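Long-range contacts in putative cytochrome P450 YjiB (Bacillus subtilis subsp. subtilis, PDB 4RM4), which binds heme and probably acts as a cytochrome P450 monooxygenase that uses molecular oxygen to oxidise its substrates: residues L65-M70 with N83-K88; A275-L280 with N337-F342. All coordinates share one frame; numbering follows the deposited sequence.

Interaction 1: residues L65-M70 with N83-K88; sequences LFSSCM and NMDPPK
Asp85 uses both carboxylate oxygens, each through its syn lone pair, to hold two consecutive residues, Ser67 and Ser68. The bond from Ser67 OG to Asp85 OD1 is short, at 2.6 Å. The backbone N of Ser68 reaches Asp85 OD2 at 3.0 Å, nearly straight at 173°. Ser67 also forms an ST turn: Ser67 OG accepts from Cys69 N at 3.0 Å. The hydroxyl therefore gives to the aspartate and receives from the backbone. It can serve both because OG stands opposite the backbone N of Ser67 (chi1 172°), beside the carbonyl carbon and within reach of Cys69 N. Lys294 adds a long, weak ion pair to Asp85 OD1.

The contact ties the end of strand 66-67, an outer strand of the mixed sheet, to the loop that leads into helix 88-96. Ser68 lies near the heme and packs on Arg291 and His347, two residues that hydrogen-bond the cofactor. Further down, the two backbones run close together around Cys69 and Asn83, with CA atoms 4.7 Å apart. Two weak CA-H...O contacts cross there in opposite directions: Asn83 CA lies 3.4 Å from Ser68 O, and Cys69 CA lies 3.6 Å from Asn83 O.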
loop_
_atom_site.group_PDB
_atom_site.type_symbol
_atom_site.label_atom_id
_atom_site.label_comp_id
_atom_site.label_asym_id
_atom_site.label_seq_id
_atom_site.Cartn_x
_atom_site.Cartn_y
_atom_site.Cartn_z
ATOM N N LEU A 65 10.332 -8.070 -20.406
ATOM C CA LEU A 65 11.713 -8.266 -19.974
ATOM C C LEU A 65 11.882 -8.586 -18.489
ATOM O O LEU A 65 12.889 -9.157 -18.088
ATOM C CB LEU A 65 12.550 -7.021 -20.320
ATOM C CG LEU A 65 12.890 -6.817 -21.798
ATOM C CD1 LEU A 65 13.643 -5.519 -21.968
ATOM C CD2 LEU A 65 13.710 -7.979 -22.322
ATOM N N PHE A 66 10.902 -8.218 -17.669
ATOM C CA PHE A 66 11.069 -8.319 -16.222
ATOM C C PHE A 66 9.848 -8.979 -15.590
ATOM O O PHE A 66 8.752 -8.430 -15.640
ATOM C CB PHE A 66 11.324 -6.929 -15.600
ATOM C CG PHE A 66 12.676 -6.363 -15.914
ATOM C CD1 PHE A 66 13.806 -6.830 -15.261
ATOM C CD2 PHE A 66 12.818 -5.359 -16.854
ATOM C CE1 PHE A 66 15.066 -6.306 -15.563
ATOM C CE2 PHE A 66 14.073 -4.845 -17.157
ATOM C CZ PHE A 66 15.183 -5.318 -16.502
ATOM N N SER A 67 10.056 -10.178 -15.038
ATOM C CA SER A 67 8.999 -11.031 -14.496
ATOM C C SER A 67 8.635 -10.717 -13.044
ATOM O O SER A 67 9.478 -10.256 -12.275
ATOM C CB SER A 67 9.440 -12.495 -14.598
ATOM O OG SER A 67 8.555 -13.388 -13.936
ATOM N N SER A 68 7.380 -10.987 -12.674
ATOM C CA SER A 68 6.940 -10.769 -11.305
ATOM C C SER A 68 6.832 -12.095 -10.568
ATOM O O SER A 68 6.495 -12.135 -9.379
ATOM C CB SER A 68 5.580 -10.052 -11.251
ATOM O OG SER A 68 5.657 -8.696 -11.678
ATOM N N CYS A 69 7.118 -13.180 -11.271
ATOM C CA CYS A 69 7.044 -14.504 -10.654
ATOM C C CYS A 69 8.245 -14.711 -9.735
ATOM O O CYS A 69 9.384 -14.774 -10.195
ATOM C CB CYS A 69 6.972 -15.599 -11.722
ATOM S SG CYS A 69 6.149 -17.113 -11.145
ATOM N N MET A 70 7.988 -14.809 -8.435
ATOM C CA MET A 70 9.064 -14.849 -7.444
ATOM C C MET A 70 9.313 -16.260 -6.922
ATOM O O MET A 70 8.399 -17.078 -6.869
ATOM C CB MET A 70 8.746 -13.917 -6.271
ATOM C CG MET A 70 8.731 -12.460 -6.648
ATOM S SD MET A 70 10.356 -11.980 -7.238
ATOM C CE MET A 70 9.913 -10.597 -8.294
ATOM N N ASN A 83 2.117 -11.864 -8.127
ATOM C CA ASN A 83 3.293 -12.670 -8.476
ATOM C C ASN A 83 3.030 -13.606 -9.656
ATOM O O ASN A 83 3.592 -14.699 -9.743
ATOM C CB ASN A 83 3.809 -13.444 -7.258
ATOM C CG ASN A 83 4.358 -12.522 -6.169
ATOM O OD1 ASN A 83 5.177 -11.637 -6.435
ATOM N ND2 ASN A 83 3.889 -12.711 -4.947
ATOM N N MET A 84 2.152 -13.178 -10.546
ATOM C CA MET A 84 1.836 -13.946 -11.741
ATOM C C MET A 84 2.273 -13.150 -12.957
ATOM O O MET A 84 2.263 -11.927 -12.931
ATOM C CB MET A 84 0.333 -14.161 -11.853
ATOM C CG MET A 84 -0.248 -15.181 -10.923
ATOM S SD MET A 84 -2.016 -15.293 -11.255
ATOM C CE MET A 84 -2.430 -16.616 -10.124
ATOM N N ASP A 85 2.629 -13.853 -14.029
ATOM C CA ASP A 85 2.917 -13.213 -15.292
ATOM C C ASP A 85 1.740 -13.481 -16.211
ATOM O O ASP A 85 0.879 -14.290 -15.891
ATOM C CB ASP A 85 4.193 -13.804 -15.915
ATOM C CG ASP A 85 5.464 -13.339 -15.224
ATOM O OD1 ASP A 85 6.488 -14.050 -15.322
ATOM O OD2 ASP A 85 5.450 -12.268 -14.594
ATOM N N PRO A 86 1.671 -12.780 -17.337
ATOM C CA PRO A 86 0.733 -13.226 -18.370
ATOM C C PRO A 86 1.160 -14.621 -18.810
ATOM O O PRO A 86 2.343 -14.942 -18.696
ATOM C CB PRO A 86 0.970 -12.228 -19.505
ATOM C CG PRO A 86 1.548 -11.007 -18.822
ATOM C CD PRO A 86 2.371 -11.537 -17.709
ATOM N N PRO A 87 0.221 -15.432 -19.319
ATOM C CA PRO A 87 -1.186 -15.057 -19.493
ATOM C C PRO A 87 -2.056 -15.282 -18.245
ATOM O O PRO A 87 -3.175 -14.780 -18.212
ATOM C CB PRO A 87 -1.643 -15.980 -20.628
ATOM C CG PRO A 87 -0.817 -17.209 -20.444
ATOM C CD PRO A 87 0.533 -16.727 -19.954
ATOM N N LYS A 88 -1.563 -16.012 -17.251
ATOM C CA LYS A 88 -2.358 -16.284 -16.051
ATOM C C LYS A 88 -2.833 -14.981 -15.418
ATOM O O LYS A 88 -3.979 -14.866 -14.989
ATOM C CB LYS A 88 -1.549 -17.082 -15.024
ATOM C CG LYS A 88 -1.591 -18.586 -15.210
ATOM C CD LYS A 88 -2.888 -19.166 -14.678
ATOM C CE LYS A 88 -3.030 -18.935 -13.180
ATOM N NZ LYS A 88 -4.233 -19.626 -12.623
#

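Interaction 2: residues A275-L280 with N337-F342; sequences AVEEAL and NPHIAF. With HEM (protoporphyrin IX containing Fe), chain B.
The His339 ring meets helix 272-282 in two ways, by an edge and by a face. At the edge, His339 NE2 donates to Glu277 OE1 at 2.8 Å. The carboxylate is turned only 24° from the ring plane, yet the histidine meets OE1 from above the carboxylate plane. Over one face lies Leu280 CB, 3.8 Å from the His339 ring centroid in a CH-pi contact. His339 CG sits between its own backbone N and carbonyl carbon (chi1 67°). This turns the ND1 edge back to its own chain, where His339 ND1 accepts from Ala341 N at 3.0 Å, in the ring plane. Both ring nitrogens are thus engaged, which fixes the ring's rotation. A water lies close to Glu277 OE1 and Asn337 O. Glu277 OE2 forms a salt bridge with Arg356.

Asn337 ND2 donates to Glu278 OE1 at 2.9 Å, with the amide and carboxylate planes 68° apart. Glu278 belongs to the ExxR motif of P450s: its OE2 forms salt bridges with Arg281 and Arg334, as in the E-R-R triad of the family.

Leu280 and Phe342 cross at about a right angle. Leu280 CD2 lies over a face of the phenyl ring, and Leu280 CD1 touches Phe342 CE1 at 3.6 Å. On the heme side, Phe342 CE2 is 3.6 Å from HEM C2B. Phe342 opens the FxxGxHxCxG heme-binding motif, and its backbone bonds to Cys349, the axial ligand by similarity. Leu280 rests on helix 226-257 and Phe342 on helix 352-369, while beyond the 337-342 loop Ile340 touches helix 53-61.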
loop_
_atom_site.group_PDB
_atom_site.type_symbol
_atom_site.label_atom_id
_atom_site.label_comp_id
_atom_site.label_asym_id
_atom_site.label_seq_id
_atom_site.Cartn_x
_atom_site.Cartn_y
_atom_site.Cartn_z
ATOM N N ALA A 275 -3.474 16.685 -2.865
ATOM C CA ALA A 275 -2.567 16.570 -1.731
ATOM C C ALA A 275 -2.249 15.096 -1.502
ATOM O O ALA A 275 -1.121 14.725 -1.159
ATOM C CB ALA A 275 -3.199 17.174 -0.483
ATOM N N VAL A 276 -3.252 14.250 -1.701
ATOM C CA VAL A 276 -3.033 12.813 -1.577
ATOM C C VAL A 276 -2.020 12.317 -2.623
ATOM O O VAL A 276 -1.126 11.531 -2.306
ATOM C CB VAL A 276 -4.373 12.037 -1.632
ATOM C CG1 VAL A 276 -4.139 10.549 -1.896
ATOM C CG2 VAL A 276 -5.130 12.251 -0.328
ATOM N N GLU A 277 -2.113 12.808 -3.857
ATOM C CA GLU A 277 -1.148 12.391 -4.863
ATOM C C GLU A 277 0.251 12.830 -4.451
ATOM O O GLU A 277 1.211 12.091 -4.624
ATOM C CB GLU A 277 -1.536 12.886 -6.262
ATOM C CG GLU A 277 -2.903 12.334 -6.721
ATOM C CD GLU A 277 -2.952 10.818 -6.720
ATOM O OE1 GLU A 277 -2.076 10.197 -7.355
ATOM O OE2 GLU A 277 -3.886 10.251 -6.102
ATOM N N GLU A 278 0.370 14.023 -3.873
ATOM C CA GLU A 278 1.700 14.481 -3.453
ATOM C C GLU A 278 2.232 13.663 -2.264
ATOM O O GLU A 278 3.438 13.428 -2.151
ATOM C CB GLU A 278 1.686 15.976 -3.138
ATOM C CG GLU A 278 3.033 16.575 -2.805
ATOM C CD GLU A 278 4.025 16.536 -3.952
ATOM O OE1 GLU A 278 3.886 15.675 -4.860
ATOM O OE2 GLU A 278 4.974 17.369 -3.940
ATOM N N ALA A 279 1.339 13.195 -1.398
ATOM C CA ALA A 279 1.775 12.344 -0.296
ATOM C C ALA A 279 2.265 11.000 -0.843
ATOM O O ALA A 279 3.258 10.442 -0.364
ATOM C CB ALA A 279 0.653 12.155 0.721
ATOM N N LEU A 280 1.573 10.484 -1.852
ATOM C CA LEU A 280 2.025 9.263 -2.530
ATOM C C LEU A 280 3.396 9.468 -3.154
ATOM O O LEU A 280 4.257 8.600 -3.058
ATOM C CB LEU A 280 1.026 8.823 -3.599
ATOM C CG LEU A 280 -0.226 8.156 -2.992
ATOM C CD1 LEU A 280 -1.433 8.319 -3.903
ATOM C CD2 LEU A 280 0.023 6.699 -2.640
ATOM N N ASN A 337 1.384 15.055 -11.699
ATOM C CA ASN A 337 2.156 14.357 -10.682
ATOM C C ASN A 337 2.249 12.868 -10.994
ATOM O O ASN A 337 1.534 12.066 -10.402
ATOM C CB ASN A 337 1.502 14.567 -9.315
ATOM C CG ASN A 337 2.449 14.263 -8.166
ATOM O OD1 ASN A 337 3.499 13.656 -8.363
ATOM N ND2 ASN A 337 2.084 14.694 -6.970
ATOM N N PRO A 338 3.135 12.498 -11.931
ATOM C CA PRO A 338 3.305 11.132 -12.443
ATOM C C PRO A 338 4.167 10.253 -11.530
ATOM O O PRO A 338 5.114 9.593 -11.975
ATOM C CB PRO A 338 4.018 11.366 -13.776
ATOM C CG PRO A 338 4.842 12.595 -13.529
ATOM C CD PRO A 338 4.082 13.440 -12.548
ATOM N N HIS A 339 3.831 10.233 -10.249
ATOM C CA HIS A 339 4.531 9.354 -9.325
ATOM C C HIS A 339 4.263 7.893 -9.689
ATOM O O HIS A 339 3.310 7.567 -10.398
ATOM C CB HIS A 339 4.100 9.630 -7.886
ATOM C CG HIS A 339 2.680 9.263 -7.597
ATOM N ND1 HIS A 339 2.260 7.954 -7.446
ATOM C CD2 HIS A 339 1.582 10.035 -7.427
ATOM C CE1 HIS A 339 0.961 7.940 -7.204
ATOM N NE2 HIS A 339 0.526 9.189 -7.179
ATOM N N ILE A 340 5.103 7.006 -9.202
ATOM C CA ILE A 340 4.838 5.598 -9.413
ATOM C C ILE A 340 4.618 4.867 -8.092
ATOM O O ILE A 340 4.998 3.724 -7.930
ATOM C CB ILE A 340 5.886 4.945 -10.326
ATOM C CG1 ILE A 340 7.293 5.464 -10.036
ATOM C CG2 ILE A 340 5.576 5.285 -11.781
ATOM C CD1 ILE A 340 8.298 5.002 -11.082
ATOM N N ALA A 341 3.941 5.532 -7.162
ATOM C CA ALA A 341 3.697 4.918 -5.862
ATOM C C ALA A 341 2.837 3.666 -5.974
ATOM O O ALA A 341 2.947 2.761 -5.144
ATOM C CB ALA A 341 3.059 5.905 -4.928
ATOM N N PHE A 342 1.991 3.613 -7.007
ATOM C CA PHE A 342 1.077 2.486 -7.201
ATOM C C PHE A 342 1.614 1.525 -8.271
ATOM O O PHE A 342 0.907 0.615 -8.728
ATOM C CB PHE A 342 -0.302 3.000 -7.642
ATOM C CG PHE A 342 -1.119 3.628 -6.541
ATOM C CD1 PHE A 342 -1.715 4.865 -6.728
ATOM C CD2 PHE A 342 -1.336 2.967 -5.347
ATOM C CE1 PHE A 342 -2.509 5.425 -5.746
ATOM C CE2 PHE A 342 -2.126 3.525 -4.347
ATOM C CZ PHE A 342 -2.710 4.760 -4.546
HETATM C CHA HEM B . -0.339 -3.832 -6.529
HETATM C CHB HEM B . 1.015 -0.022 -3.875
HETATM C CHC HEM B . -3.225 -0.170 -1.473
HETATM C CHD HEM B . -4.368 -4.281 -3.770
HETATM C C1A HEM B . 0.388 -2.761 -6.052
HETATM C C2A HEM B . 1.639 -2.262 -6.587
HETATM C C3A HEM B . 2.014 -1.210 -5.855
HETATM C C4A HEM B . 1.009 -0.993 -4.842
HETATM C CMA HEM B . 3.298 -0.356 -6.047
HETATM C CAA HEM B . 2.411 -2.833 -7.802
HETATM C CBA HEM B . 3.207 -4.063 -7.403
HETATM C CGA HEM B . 4.188 -4.464 -8.481
HETATM O O1A HEM B . 4.956 -5.424 -8.217
HETATM O O2A HEM B . 4.206 -3.838 -9.573
HETATM C C1B HEM B . -0.033 0.270 -3.036
HETATM C C2B HEM B . -0.123 1.449 -2.195
HETATM C C3B HEM B . -1.281 1.391 -1.524
HETATM C C4B HEM B . -1.984 0.197 -1.928
HETATM C CMB HEM B . 0.963 2.543 -2.112
HETATM C CAB HEM B . -1.891 2.395 -0.518
HETATM C CBB HEM B . -1.472 3.662 -0.485
HETATM C C1C HEM B . -3.913 -1.271 -1.909
HETATM C C2C HEM B . -5.252 -1.660 -1.507
HETATM C C3C HEM B . -5.552 -2.795 -2.152
HETATM C C4C HEM B . -4.429 -3.156 -2.971
HETATM C CMC HEM B . -6.116 -0.848 -0.519
HETATM C CAC HEM B . -6.832 -3.664 -2.101
HETATM C CBC HEM B . -7.793 -3.537 -1.180
HETATM C C1D HEM B . -3.389 -4.556 -4.697
HETATM C C2D HEM B . -3.383 -5.724 -5.531
HETATM C C3D HEM B . -2.128 -5.595 -6.402
HETATM C C4D HEM B . -1.504 -4.349 -6.001
HETATM C CMD HEM B . -4.434 -6.850 -5.538
HETATM C CAD HEM B . -1.650 -6.588 -7.489
HETATM C CBD HEM B . -2.236 -6.134 -8.828
HETATM C CGD HEM B . -1.714 -7.007 -9.944
HETATM O O1D HEM B . -2.322 -6.979 -11.050
HETATM O O2D HEM B . -0.716 -7.733 -9.703
HETATM N NA HEM B . 0.042 -1.960 -4.980
HETATM N NB HEM B . -1.187 -0.469 -2.832
HETATM N NC HEM B . -3.433 -2.209 -2.803
HETATM N ND HEM B . -2.289 -3.776 -5.004
HETATM FE FE HEM B . -1.775 -2.020 -4.022
HETATM O O HOH W 1 -0.957 11.196 -9.779
HETATM O O HOH W 2 -0.375 -3.177 -2.396
#

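Interaction 1 closes before interaction 2 opens, so the two come in series along the chain. Their centres are 25 Å apart, and their nearest atoms stay about 11 Å apart without touching. Both belong to the cytochrome P450 fold, and they share no helix or strand. The heme is their common neighbour: interaction 2 touches it, while interaction 1 only comes near it. Interaction 1 lies near residues that hydrogen-bond the cofactor, at the edge strand 66-67 and the approach to helix 88-96. Interaction 2 joins helix 272-282 to the part of the loop just before Cys349, and its Ala341 and Phe342 line the heme pocket. Each ties a different loop near the cofactor to another part of the fold.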